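Local atomic coordinates of lybatide 2 (Lycium barbarum, PDB entry 5NGN), a protein that is of unconfirmed function but belongs to a family of cystine-rich plant peptides built on an unusual helical scaffold stapled by disulfide bonds. Residues 4-9 / 25-30. Sequence-based numbering, arbitrary orientation.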
ATOM      1  N   SER A   4       1.981  -3.307   4.722  1.00  4.65           N
ATOM      2  CA  SER A   4       2.717  -3.485   5.948  1.00  4.73           C
ATOM      3  C   SER A   4       4.099  -2.786   5.962  1.00  5.09           C
ATOM      4  O   SER A   4       4.618  -2.489   7.043  1.00  5.32           O
ATOM      5  CB  SER A   4       2.883  -4.986   6.241  1.00  5.04           C
ATOM      6  OG  SER A   4       3.582  -5.639   5.200  1.00  5.45           O
ATOM      7  N   GLU A   5       4.672  -2.623   4.781  1.00  5.11           N
ATOM      8  CA  GLU A   5       5.951  -1.871   4.690  1.00  5.76           C
ATOM      9  C   GLU A   5       5.858  -0.449   5.112  1.00  6.17           C
ATOM     10  O   GLU A   5       6.896   0.102   5.459  1.00  7.14           O
ATOM     11  CB  GLU A   5       6.553  -1.968   3.258  1.00  7.03           C
ATOM     12  CG  GLU A   5       6.726  -3.419   2.801  1.00  8.29           C
ATOM     13  CD  GLU A   5       5.511  -4.000   2.099  1.00  9.09           C
ATOM     14  OE1 GLU A   5       4.393  -3.547   2.265  1.00  8.55           O
ATOM     15  OE2 GLU A   5       5.718  -5.028   1.345  1.00 15.34           O
ATOM     16  N   TYR A   6       4.669   0.136   5.031  1.00  5.86           N
ATOM     17  CA  TYR A   6       4.534   1.571   5.113  1.00  6.66           C
ATOM     18  C   TYR A   6       3.532   2.093   6.102  1.00  7.61           C
ATOM     19  O   TYR A   6       3.546   3.274   6.430  1.00  9.12           O
ATOM     20  CB  TYR A   6       4.135   2.088   3.786  1.00  6.35           C
ATOM     21  CG  TYR A   6       4.970   1.684   2.635  1.00  6.27           C
ATOM     22  CD1 TYR A   6       6.352   1.991   2.609  1.00  6.45           C
ATOM     23  CD2 TYR A   6       4.458   0.981   1.577  1.00  5.72           C
ATOM     24  CE1 TYR A   6       7.122   1.633   1.526  1.00  6.52           C
ATOM     25  CE2 TYR A   6       5.234   0.586   0.497  1.00  5.96           C
ATOM     26  CZ  TYR A   6       6.558   0.975   0.434  1.00  6.10           C
ATOM     27  OH  TYR A   6       7.307   0.636  -0.629  1.00  6.01           O
ATOM     28  N   CYS A   7       2.607   1.229   6.602  1.00  7.32           N
ATOM     29  CA  CYS A   7       1.414   1.622   7.316  1.00  7.51           C
ATOM     30  C   CYS A   7       1.189   0.689   8.482  1.00  7.32           C
ATOM     31  O   CYS A   7       1.557  -0.466   8.409  1.00  7.01           O
ATOM     32  CB  CYS A   7       0.175   1.520   6.381  1.00  7.32           C
ATOM     33  SG  CYS A   7       0.154   2.426   4.856  1.00  8.25           S
ATOM     34  N   SER A   8       0.480   1.179   9.487  1.00  9.01           N
ATOM     35  CA  SER A   8      -0.037   0.262  10.512  1.00 10.27           C
ATOM     36  C   SER A   8      -1.376  -0.316  10.128  1.00 11.45           C
ATOM     37  O   SER A   8      -1.714  -1.452  10.524  1.00 14.97           O
ATOM     38  CB  SER A   8      -0.073   0.953  11.881  1.00 13.15           C
ATOM     39  OG  SER A   8      -0.991   2.004  11.811  1.00 15.89           O
ATOM     40  N   ASN A   9      -2.146   0.371   9.330  1.00 10.14           N
ATOM     41  CA  ASN A   9      -3.363  -0.242   8.826  1.00 10.93           C
ATOM     42  C   ASN A   9      -3.072  -1.034   7.563  1.00  8.91           C
ATOM     43  O   ASN A   9      -1.976  -1.038   7.075  1.00  7.96           O
ATOM     44  CB  ASN A   9      -4.468   0.700   8.715  1.00 12.08           C
ATOM     45  CG  ASN A   9      -4.214   1.706   7.642  1.00 12.00           C
ATOM     46  OD1 ASN A   9      -3.174   2.362   7.640  1.00 18.89           O
ATOM     47  ND2 ASN A   9      -5.125   1.825   6.737  1.00 13.25           N
ATOM     48  N   CYS A  25      -0.169   3.551  -3.806  1.00  5.06           N
ATOM     49  CA  CYS A  25      -1.402   3.099  -3.203  1.00  5.51           C
ATOM     50  C   CYS A  25      -1.284   3.167  -1.707  1.00  4.93           C
ATOM     51  O   CYS A  25      -2.170   3.637  -1.008  1.00  5.32           O
ATOM     52  CB  CYS A  25      -1.687   1.708  -3.702  1.00  5.97           C
ATOM     53  SG  CYS A  25      -3.294   0.988  -3.260  1.00  7.78           S
ATOM     54  N   CYS A  26      -0.227   2.654  -1.163  1.00  4.59           N
ATOM     55  CA  CYS A  26      -0.096   2.587   0.286  1.00  4.90           C
ATOM     56  C   CYS A  26       0.024   3.935   0.939  1.00  4.94           C
ATOM     57  O   CYS A  26      -0.642   4.194   1.922  1.00  5.60           O
ATOM     58  CB  CYS A  26       1.078   1.708   0.672  1.00  4.83           C
ATOM     59  SG  CYS A  26       0.816  -0.055   0.211  1.00  5.07           S
ATOM     60  N   ILE A  27       0.889   4.787   0.412  1.00  5.07           N
ATOM     61  CA  ILE A  27       1.135   6.027   1.177  1.00  5.76           C
ATOM     62  C   ILE A  27       0.112   7.133   0.899  1.00  6.30           C
ATOM     63  O   ILE A  27      -0.069   8.003   1.757  1.00  7.63           O
ATOM     64  CB  ILE A  27       2.553   6.577   1.050  1.00  6.24           C
ATOM     65  CG1 ILE A  27       2.762   7.184  -0.344  1.00  6.64           C
ATOM     66  CG2 ILE A  27       3.563   5.484   1.392  1.00  6.90           C
ATOM     67  CD1 ILE A  27       4.145   7.839  -0.499  1.00  7.38           C
ATOM     68  N   ASN A  28      -0.556   7.066  -0.235  1.00  6.20           N
ATOM     69  CA  ASN A  28      -1.593   8.103  -0.558  1.00  6.51           C
ATOM     70  C   ASN A  28      -3.012   7.677  -0.368  1.00  7.26           C
ATOM     71  O   ASN A  28      -3.902   8.503  -0.236  1.00  7.88           O
ATOM     72  CB  ASN A  28      -1.417   8.612  -1.985  1.00  7.34           C
ATOM     73  CG  ASN A  28      -0.070   9.266  -2.240  1.00  7.25           C
ATOM     74  OD1 ASN A  28       0.464   9.184  -3.378  1.00 10.69           O
ATOM     75  ND2 ASN A  28       0.454   9.901  -1.224  1.00  8.46           N
ATOM     76  N   ILE A  29      -3.277   6.372  -0.399  1.00  6.16           N
ATOM     77  CA  ILE A  29      -4.619   5.851  -0.303  1.00  6.74           C
ATOM     78  C   ILE A  29      -4.787   5.062   0.985  1.00  6.74           C
ATOM     79  O   ILE A  29      -5.746   5.275   1.731  1.00  8.30           O
ATOM     80  CB  ILE A  29      -5.030   5.087  -1.565  1.00  7.19           C
ATOM     81  CG1 ILE A  29      -4.861   5.953  -2.829  1.00  7.68           C
ATOM     82  CG2 ILE A  29      -6.423   4.436  -1.390  1.00  7.65           C
ATOM     83  CD1 ILE A  29      -5.008   5.238  -4.107  1.00  8.00           C
ATOM     84  N   CYS A  30      -3.880   4.116   1.296  1.00  6.24           N
ATOM     85  CA  CYS A  30      -4.066   3.346   2.524  1.00  6.53           C
ATOM     86  C   CYS A  30      -3.810   4.119   3.798  1.00  6.58           C
ATOM     87  O   CYS A  30      -4.668   4.106   4.717  1.00  7.58           O
ATOM     88  CB  CYS A  30      -3.097   2.142   2.497  1.00  6.11           C
ATOM     89  SG  CYS A  30      -3.431   0.956   3.802  1.00  6.90           S
TER
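C7 and C30 bring their sulfurs to 4.0 Å (SG to SG) without joining, and the pair exemplifies how a very small protein can build its interior from cystines rather than from large hydrophobic residues. Each belongs to a different bridge: C7 is bonded to C31 and C30 to C11. The buried part of the contact lies here, where C26 and C30 point from helix 19-30 toward the loop, and C7 SG rests 3.5 Å from C26 O.

The flank formed by Y6 and I27 is exposed instead. Y6 CG stands anti to the carbonyl carbon (chi1 -53°), and the ring runs along the helix with Y6 CD2 3.6 Å from C26 CB. C26 SG lies at the edge of the Y6 ring, 5.3 Å from its centroid, a sulfur-aromatic contact. Only the approach of I27 CG2 to Y6 CB, at 4.2 Å, is slack. Beyond the contact, Y6 OH is hydrogen-bonded to T23 OG1.

At the other end N9 ND2 donates a nearly straight bond (169°) to C30 O at 3.1 Å. The oxygen lies in the plane of the amide, yet the donor sits above the carbonyl plane. With an alanine in place of N9, C30 O would probably lose its amide donor.

Within the helix, C25 O accepts from both I29 N and C30 N, the latter closing a pi-type turn. This widened helix end, bridged to earlier residues through C14-C25, C3-C26 and C11-C30, while C7-C31 ties 4-9 to the residue just after the helix, is characteristic of the cystine-stapled helical scaffold of the lybatides.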